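Long-range contact in glutathione reductase (Bartonella henselae, PDB 3O0H), which probably uses NADPH, through its bound FAD and a redox-active disulfide, to reduce oxidised glutathione to its thiol form: residues H130-H142 against L146-I160. Sequence-based numbering, arbitrary orientation.
Sequences HIYESRAVFVDEH and LSVTGERISAEKILI. With FAD (flavin-adenine dinucleotide), chain H.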
loop_
_atom_site.group_PDB
_atom_site.type_symbol
_atom_site.label_atom_id
_atom_site.label_comp_id
_atom_site.label_asym_id
_atom_site.label_seq_id
_atom_site.Cartn_x
_atom_site.Cartn_y
_atom_site.Cartn_z
ATOM N N HIS B 130 -30.418 -24.650 1.534
ATOM C CA HIS B 130 -30.916 -24.994 2.858
ATOM C C HIS B 130 -29.755 -25.224 3.833
ATOM O O HIS B 130 -28.891 -26.039 3.546
ATOM C CB HIS B 130 -31.813 -26.212 2.873
ATOM C CG HIS B 130 -32.469 -26.410 4.212
ATOM N ND1 HIS B 130 -33.578 -25.693 4.604
ATOM C CD2 HIS B 130 -32.123 -27.174 5.277
ATOM C CE1 HIS B 130 -33.907 -26.027 5.843
ATOM N NE2 HIS B 130 -33.030 -26.921 6.277
ATOM N N ILE B 131 -29.756 -24.482 4.952
ATOM C CA ILE B 131 -28.694 -24.525 5.964
ATOM C C ILE B 131 -29.101 -25.501 7.062
ATOM O O ILE B 131 -30.108 -25.283 7.742
ATOM C CB ILE B 131 -28.428 -23.141 6.609
ATOM C CG1 ILE B 131 -27.877 -22.143 5.576
ATOM C CG2 ILE B 131 -27.402 -23.239 7.747
ATOM C CD1 ILE B 131 -27.846 -20.712 6.073
ATOM N N TYR B 132 -28.331 -26.585 7.206
ATOM C CA TYR B 132 -28.502 -27.510 8.316
ATOM C C TYR B 132 -27.493 -27.158 9.406
ATOM O O TYR B 132 -26.261 -27.286 9.198
ATOM C CB TYR B 132 -28.275 -28.954 7.835
ATOM C CG TYR B 132 -29.380 -29.477 6.943
ATOM C CD1 TYR B 132 -30.647 -29.758 7.455
ATOM C CD2 TYR B 132 -29.160 -29.719 5.596
ATOM C CE1 TYR B 132 -31.661 -30.263 6.639
ATOM C CE2 TYR B 132 -30.176 -30.239 4.757
ATOM C CZ TYR B 132 -31.433 -30.492 5.281
ATOM O OH TYR B 132 -32.444 -30.973 4.445
ATOM N N GLU B 133 -27.989 -26.752 10.572
ATOM C CA GLU B 133 -27.100 -26.330 11.660
ATOM C C GLU B 133 -26.714 -27.567 12.503
ATOM O O GLU B 133 -27.199 -27.797 13.625
ATOM C CB GLU B 133 -27.781 -25.237 12.479
ATOM C CG GLU B 133 -28.045 -23.955 11.629
ATOM C CD GLU B 133 -28.593 -22.819 12.472
ATOM O OE1 GLU B 133 -29.416 -23.088 13.349
ATOM O OE2 GLU B 133 -28.153 -21.669 12.297
ATOM N N SER B 134 -25.848 -28.377 11.911
ATOM C CA SER B 134 -25.412 -29.634 12.490
ATOM C C SER B 134 -24.155 -30.086 11.796
ATOM O O SER B 134 -23.904 -29.737 10.647
ATOM C CB SER B 134 -26.494 -30.692 12.287
ATOM O OG SER B 134 -26.158 -31.941 12.860
ATOM N N ARG B 135 -23.351 -30.847 12.510
ATOM C CA ARG B 135 -22.304 -31.608 11.877
ATOM C C ARG B 135 -23.010 -32.595 10.958
ATOM O O ARG B 135 -24.086 -33.099 11.294
ATOM C CB ARG B 135 -21.504 -32.355 12.954
ATOM C CG ARG B 135 -20.417 -33.329 12.431
ATOM C CD ARG B 135 -19.587 -33.866 13.596
ATOM N NE ARG B 135 -18.468 -34.689 13.136
ATOM C CZ ARG B 135 -17.308 -34.203 12.677
ATOM N NH1 ARG B 135 -17.100 -32.885 12.582
ATOM N NH2 ARG B 135 -16.366 -35.038 12.270
ATOM N N ALA B 136 -22.411 -32.859 9.803
ATOM C CA ALA B 136 -22.838 -33.935 8.900
ATOM C C ALA B 136 -21.654 -34.889 8.734
ATOM O O ALA B 136 -20.515 -34.455 8.578
ATOM C CB ALA B 136 -23.214 -33.385 7.539
ATOM N N VAL B 137 -21.968 -36.179 8.700
ATOM C CA VAL B 137 -21.025 -37.255 8.439
ATOM C C VAL B 137 -21.590 -38.166 7.358
ATOM O O VAL B 137 -22.806 -38.266 7.184
ATOM C CB VAL B 137 -20.704 -38.065 9.712
ATOM C CG1 VAL B 137 -20.309 -37.140 10.853
ATOM C CG2 VAL B 137 -21.869 -38.959 10.158
ATOM N N PHE B 138 -20.714 -38.855 6.637
ATOM C CA PHE B 138 -21.172 -39.822 5.621
ATOM C C PHE B 138 -21.711 -41.077 6.277
ATOM O O PHE B 138 -21.136 -41.594 7.241
ATOM C CB PHE B 138 -20.044 -40.243 4.668
ATOM C CG PHE B 138 -19.570 -39.151 3.730
ATOM C CD1 PHE B 138 -18.589 -38.268 4.112
ATOM C CD2 PHE B 138 -20.072 -39.062 2.443
ATOM C CE1 PHE B 138 -18.141 -37.276 3.232
ATOM C CE2 PHE B 138 -19.630 -38.109 1.560
ATOM C CZ PHE B 138 -18.661 -37.219 1.948
ATOM N N VAL B 139 -22.815 -41.570 5.717
ATOM C CA VAL B 139 -23.353 -42.883 6.008
ATOM C C VAL B 139 -22.936 -43.879 4.898
ATOM O O VAL B 139 -22.638 -45.022 5.166
ATOM C CB VAL B 139 -24.903 -42.826 6.021
ATOM C CG1 VAL B 139 -25.501 -44.236 6.033
ATOM C CG2 VAL B 139 -25.372 -42.026 7.206
ATOM N N ASP B 140 -22.989 -43.408 3.667
ATOM C CA ASP B 140 -22.534 -44.104 2.468
ATOM C C ASP B 140 -22.186 -43.062 1.372
ATOM O O ASP B 140 -22.092 -41.888 1.652
ATOM C CB ASP B 140 -23.552 -45.146 1.983
ATOM C CG ASP B 140 -24.820 -44.552 1.415
ATOM O OD1 ASP B 140 -24.877 -43.347 1.101
ATOM O OD2 ASP B 140 -25.807 -45.339 1.299
ATOM N N GLU B 141 -21.924 -43.537 0.159
ATOM C CA GLU B 141 -21.499 -42.670 -0.920
ATOM C C GLU B 141 -22.434 -41.489 -1.273
ATOM O O GLU B 141 -21.941 -40.463 -1.767
ATOM C CB GLU B 141 -21.218 -43.523 -2.146
ATOM C CG GLU B 141 -20.118 -44.518 -1.930
ATOM C CD GLU B 141 -20.528 -45.926 -1.448
ATOM O OE1 GLU B 141 -21.616 -46.153 -0.828
ATOM O OE2 GLU B 141 -19.692 -46.814 -1.703
ATOM N N HIS B 142 -23.732 -41.612 -1.017
ATOM C CA HIS B 142 -24.716 -40.578 -1.348
ATOM C C HIS B 142 -25.540 -40.069 -0.168
ATOM O O HIS B 142 -26.453 -39.248 -0.350
ATOM C CB HIS B 142 -25.678 -41.144 -2.385
ATOM C CG HIS B 142 -25.113 -41.152 -3.759
ATOM N ND1 HIS B 142 -24.954 -39.995 -4.497
ATOM C CD2 HIS B 142 -24.668 -42.169 -4.535
ATOM C CE1 HIS B 142 -24.420 -40.302 -5.663
ATOM N NE2 HIS B 142 -24.259 -41.614 -5.722
ATOM N N LEU B 146 -27.046 -36.134 9.915
ATOM C CA LEU B 146 -26.892 -34.931 10.719
ATOM C C LEU B 146 -26.752 -35.387 12.159
ATOM O O LEU B 146 -27.654 -36.024 12.714
ATOM C CB LEU B 146 -28.088 -33.962 10.539
ATOM C CG LEU B 146 -28.339 -33.483 9.110
ATOM C CD1 LEU B 146 -29.563 -32.569 9.060
ATOM C CD2 LEU B 146 -27.145 -32.779 8.537
ATOM N N SER B 147 -25.600 -35.099 12.763
ATOM C CA SER B 147 -25.334 -35.457 14.159
ATOM C C SER B 147 -26.393 -35.031 15.170
ATOM O O SER B 147 -26.721 -35.794 16.039
ATOM C CB SER B 147 -23.944 -34.949 14.601
ATOM O OG SER B 147 -22.936 -35.466 13.714
ATOM N N VAL B 148 -26.933 -33.823 15.049
ATOM C CA VAL B 148 -27.797 -33.261 16.101
ATOM C C VAL B 148 -29.114 -34.054 16.239
ATOM O O VAL B 148 -29.573 -34.379 17.352
ATOM C CB VAL B 148 -28.071 -31.721 15.811
ATOM C CG1 VAL B 148 -29.122 -31.119 16.817
ATOM C CG2 VAL B 148 -26.781 -30.929 15.887
ATOM N N THR B 149 -29.685 -34.432 15.099
ATOM C CA THR B 149 -30.988 -35.125 15.060
ATOM C C THR B 149 -30.988 -36.576 14.580
ATOM O O THR B 149 -31.972 -37.272 14.741
ATOM C CB THR B 149 -31.851 -34.411 14.067
ATOM O OG1 THR B 149 -31.240 -34.522 12.765
ATOM C CG2 THR B 149 -31.997 -32.941 14.481
ATOM N N GLY B 150 -29.925 -37.026 13.928
ATOM C CA GLY B 150 -29.932 -38.363 13.344
ATOM C C GLY B 150 -30.572 -38.421 11.951
ATOM O O GLY B 150 -30.627 -39.482 11.362
ATOM N N GLU B 151 -31.066 -37.297 11.438
ATOM C CA GLU B 151 -31.704 -37.236 10.098
ATOM C C GLU B 151 -30.707 -37.611 8.996
ATOM O O GLU B 151 -29.566 -37.145 8.996
ATOM C CB GLU B 151 -32.251 -35.824 9.793
ATOM C CG GLU B 151 -33.068 -35.733 8.465
ATOM C CD GLU B 151 -33.692 -34.342 8.195
ATOM O OE1 GLU B 151 -33.324 -33.350 8.876
ATOM O OE2 GLU B 151 -34.541 -34.248 7.273
ATOM N N ARG B 152 -31.154 -38.430 8.058
ATOM C CA ARG B 152 -30.365 -38.781 6.889
ATOM C C ARG B 152 -30.839 -37.982 5.676
ATOM O O ARG B 152 -32.024 -37.756 5.535
ATOM C CB ARG B 152 -30.448 -40.284 6.682
ATOM C CG ARG B 152 -29.618 -40.949 7.766
ATOM C CD ARG B 152 -29.557 -42.416 7.658
ATOM N NE ARG B 152 -28.712 -42.989 8.692
ATOM C CZ ARG B 152 -28.294 -44.243 8.662
ATOM N NH1 ARG B 152 -28.648 -45.025 7.658
ATOM N NH2 ARG B 152 -27.518 -44.729 9.623
ATOM N N ILE B 153 -29.900 -37.432 4.923
ATOM C CA ILE B 153 -30.151 -36.594 3.761
ATOM C C ILE B 153 -29.355 -37.204 2.628
ATOM O O ILE B 153 -28.173 -37.451 2.784
ATOM C CB ILE B 153 -29.612 -35.130 3.965
ATOM C CG1 ILE B 153 -30.214 -34.457 5.220
ATOM C CG2 ILE B 153 -29.832 -34.283 2.700
ATOM C CD1 ILE B 153 -31.649 -34.257 5.133
ATOM N N SER B 154 -29.971 -37.386 1.463
ATOM C CA SER B 154 -29.238 -37.883 0.317
ATOM C C SER B 154 -28.918 -36.788 -0.684
ATOM O O SER B 154 -29.631 -35.784 -0.781
ATOM C CB SER B 154 -30.005 -38.990 -0.394
ATOM O OG SER B 154 -31.154 -38.439 -1.024
ATOM N N ALA B 155 -27.883 -37.027 -1.474
ATOM C CA ALA B 155 -27.430 -36.044 -2.450
ATOM C C ALA B 155 -26.722 -36.682 -3.618
ATOM O O ALA B 155 -25.995 -37.674 -3.472
ATOM C CB ALA B 155 -26.508 -34.982 -1.782
ATOM N N GLU B 156 -26.926 -36.085 -4.780
ATOM C CA GLU B 156 -26.307 -36.584 -5.977
ATOM C C GLU B 156 -24.830 -36.338 -5.972
ATOM O O GLU B 156 -24.085 -37.213 -6.370
ATOM C CB GLU B 156 -26.909 -35.921 -7.233
ATOM C CG GLU B 156 -26.365 -36.497 -8.532
ATOM C CD GLU B 156 -27.164 -36.033 -9.761
ATOM O OE1 GLU B 156 -28.049 -35.128 -9.648
ATOM O OE2 GLU B 156 -26.910 -36.596 -10.853
ATOM N N LYS B 157 -24.448 -35.115 -5.619
ATOM C CA LYS B 157 -23.073 -34.660 -5.564
ATOM C C LYS B 157 -22.815 -34.222 -4.140
ATOM O O LYS B 157 -23.694 -33.672 -3.493
ATOM C CB LYS B 157 -22.817 -33.495 -6.504
ATOM C CG LYS B 157 -22.861 -33.840 -7.983
ATOM C CD LYS B 157 -22.687 -32.568 -8.854
ATOM C CE LYS B 157 -22.746 -32.840 -10.349
ATOM N NZ LYS B 157 -23.892 -33.626 -10.786
ATOM N N ILE B 158 -21.623 -34.498 -3.651
ATOM C CA ILE B 158 -21.225 -34.062 -2.291
ATOM C C ILE B 158 -19.880 -33.334 -2.345
ATOM O O ILE B 158 -18.939 -33.837 -2.983
ATOM C CB ILE B 158 -21.191 -35.249 -1.290
ATOM C CG1 ILE B 158 -22.585 -35.873 -1.119
ATOM C CG2 ILE B 158 -20.719 -34.816 0.086
ATOM C CD1 ILE B 158 -22.517 -37.233 -0.603
ATOM N N LEU B 159 -19.812 -32.172 -1.663
ATOM C CA LEU B 159 -18.601 -31.361 -1.575
ATOM C C LEU B 159 -18.083 -31.341 -0.139
ATOM O O LEU B 159 -18.776 -30.902 0.770
ATOM C CB LEU B 159 -18.850 -29.909 -2.033
ATOM C CG LEU B 159 -17.635 -28.990 -1.954
ATOM C CD1 LEU B 159 -16.477 -29.551 -2.876
ATOM C CD2 LEU B 159 -17.992 -27.554 -2.317
ATOM N N ILE B 160 -16.868 -31.835 0.033
ATOM C CA ILE B 160 -16.198 -31.864 1.321
ATOM C C ILE B 160 -15.443 -30.536 1.431
ATOM O O ILE B 160 -14.516 -30.270 0.661
ATOM C CB ILE B 160 -15.194 -33.010 1.448
ATOM C CG1 ILE B 160 -15.878 -34.371 1.192
ATOM C CG2 ILE B 160 -14.492 -32.941 2.835
ATOM C CD1 ILE B 160 -14.847 -35.544 0.761
HETATM P PA FAD H . -12.970 -23.340 6.901
HETATM O O1A FAD H . -12.134 -23.682 8.097
HETATM O O2A FAD H . -13.108 -21.865 6.643
HETATM O O5B FAD H . -14.430 -23.984 6.970
HETATM C C5B FAD H . -14.693 -25.313 7.367
HETATM C C4B FAD H . -16.052 -25.275 8.036
HETATM O O4B FAD H . -16.595 -26.580 8.168
HETATM C C3B FAD H . -16.037 -24.671 9.436
HETATM O O3B FAD H . -17.022 -23.638 9.538
HETATM C C2B FAD H . -16.381 -25.831 10.352
HETATM O O2B FAD H . -17.147 -25.400 11.451
HETATM C C1B FAD H . -17.203 -26.727 9.489
HETATM N N9A FAD H . -17.155 -28.191 9.636
HETATM C C8A FAD H . -16.054 -28.993 9.696
HETATM N N7A FAD H . -16.462 -30.271 9.678
HETATM C C5A FAD H . -17.826 -30.267 9.601
HETATM C C6A FAD H . -18.758 -31.262 9.474
HETATM N N6A FAD H . -18.436 -32.565 9.475
HETATM N N1A FAD H . -20.086 -30.924 9.379
HETATM C C2A FAD H . -20.450 -29.598 9.367
HETATM N N3A FAD H . -19.529 -28.609 9.458
HETATM C C4A FAD H . -18.239 -28.968 9.527
HETATM N N1 FAD H . -5.835 -17.357 5.750
HETATM C C2 FAD H . -5.530 -16.270 4.956
HETATM O O2 FAD H . -5.618 -16.304 3.702
HETATM N N3 FAD H . -5.132 -15.130 5.534
HETATM C C4 FAD H . -5.046 -14.977 6.908
HETATM O O4 FAD H . -4.709 -13.866 7.337
HETATM C C4X FAD H . -5.353 -16.070 7.720
HETATM N N5 FAD H . -5.306 -15.983 9.085
HETATM C C5X FAD H . -5.666 -17.099 9.840
HETATM C C6 FAD H . -5.594 -16.994 11.218
HETATM C C7 FAD H . -5.953 -18.065 12.025
HETATM C C7M FAD H . -5.872 -17.895 13.531
HETATM C C8 FAD H . -6.390 -19.242 11.448
HETATM C C8M FAD H . -6.749 -20.439 12.304
HETATM C C9 FAD H . -6.438 -19.363 10.064
HETATM C C9A FAD H . -6.068 -18.284 9.254
HETATM N N10 FAD H . -6.110 -18.350 7.872
HETATM C C10 FAD H . -5.779 -17.253 7.118
HETATM C "C1'" FAD H . -6.513 -19.578 7.155
HETATM C "C2'" FAD H . -7.955 -19.586 6.712
HETATM O "O2'" FAD H . -8.780 -19.488 7.857
HETATM C "C3'" FAD H . -8.215 -20.885 5.995
HETATM O "O3'" FAD H . -7.246 -21.182 5.005
HETATM C "C4'" FAD H . -9.625 -20.909 5.447
HETATM O "O4'" FAD H . -10.534 -20.671 6.526
HETATM C "C5'" FAD H . -9.944 -22.264 4.827
HETATM O "O5'" FAD H . -11.268 -22.256 4.249
HETATM P P FAD H . -12.025 -23.671 4.204
HETATM O O1P FAD H . -13.312 -23.529 3.422
HETATM O O2P FAD H . -11.089 -24.729 3.661
HETATM O O3P FAD H . -12.291 -24.147 5.692
HETATM O O HOH W 1 -34.512 -31.705 5.834
#
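Y132, S134 and A136 meet L146 to V148 at one end of this contact, and H142 meets A155 at the other. Backbone and serine bonds close a three-stranded antiparallel meander (136-138, 143-146, 152-155) on itself at these two ends, while Y132 on L146 and I153, and F138 on I158 and I160, pack it against the parallel Rossmann-type sheet of the FAD domain, of which 130-132 is an edge strand and 158-160 an inner one. A136 and L146 form a non-hydrogen-bonded antiparallel pair, and beside it S147 N donates to R135 O over 2.9 Å. The hydroxyl of S134 donates to the same carbonyl from the opposite face of its plane. With OG anti to the backbone N (chi1 -178°), that hydroxyl also accepts V148 N at 3.0 Å in a nearly straight bond (167°), so one serine bridges the chain before strand 136-138 and the turn after 143-146.

The Y132 ring packs against L146 and I153, with F27 of strand 27-32 also touching it: L146 CD1 comes within 3.4 Å of Y132 CD1, crossing at about a right angle, while I153 CD1 abuts the phenol end. A water joins Y132 OH to E151 OE2. Farther along, the F138 ring slides past I158, its CZ 3.7 Å from I158 CG2, with I160 CG1 at its edge.

H142 grips A155 through two hydrogen bonds, one from backbone and one from side chain. Its O accepts A155 N, and its ND1 donates to A155 O at 2.7 Å, the acceptor lying almost in the imidazole plane; F25 and H320 stack on this ring.

At the outer edge of the meander, A136 N donates to FAD N1A (3.1 Å) and A136 O accepts from FAD N6A, while the R135 guanidinium, salt-bridged to E57, lays a face over N6A. The backbone thus reads the adenine's donor–acceptor edge, and the bonds of S134 and R135 to the turn at 147-148 probably help hold that edge in place.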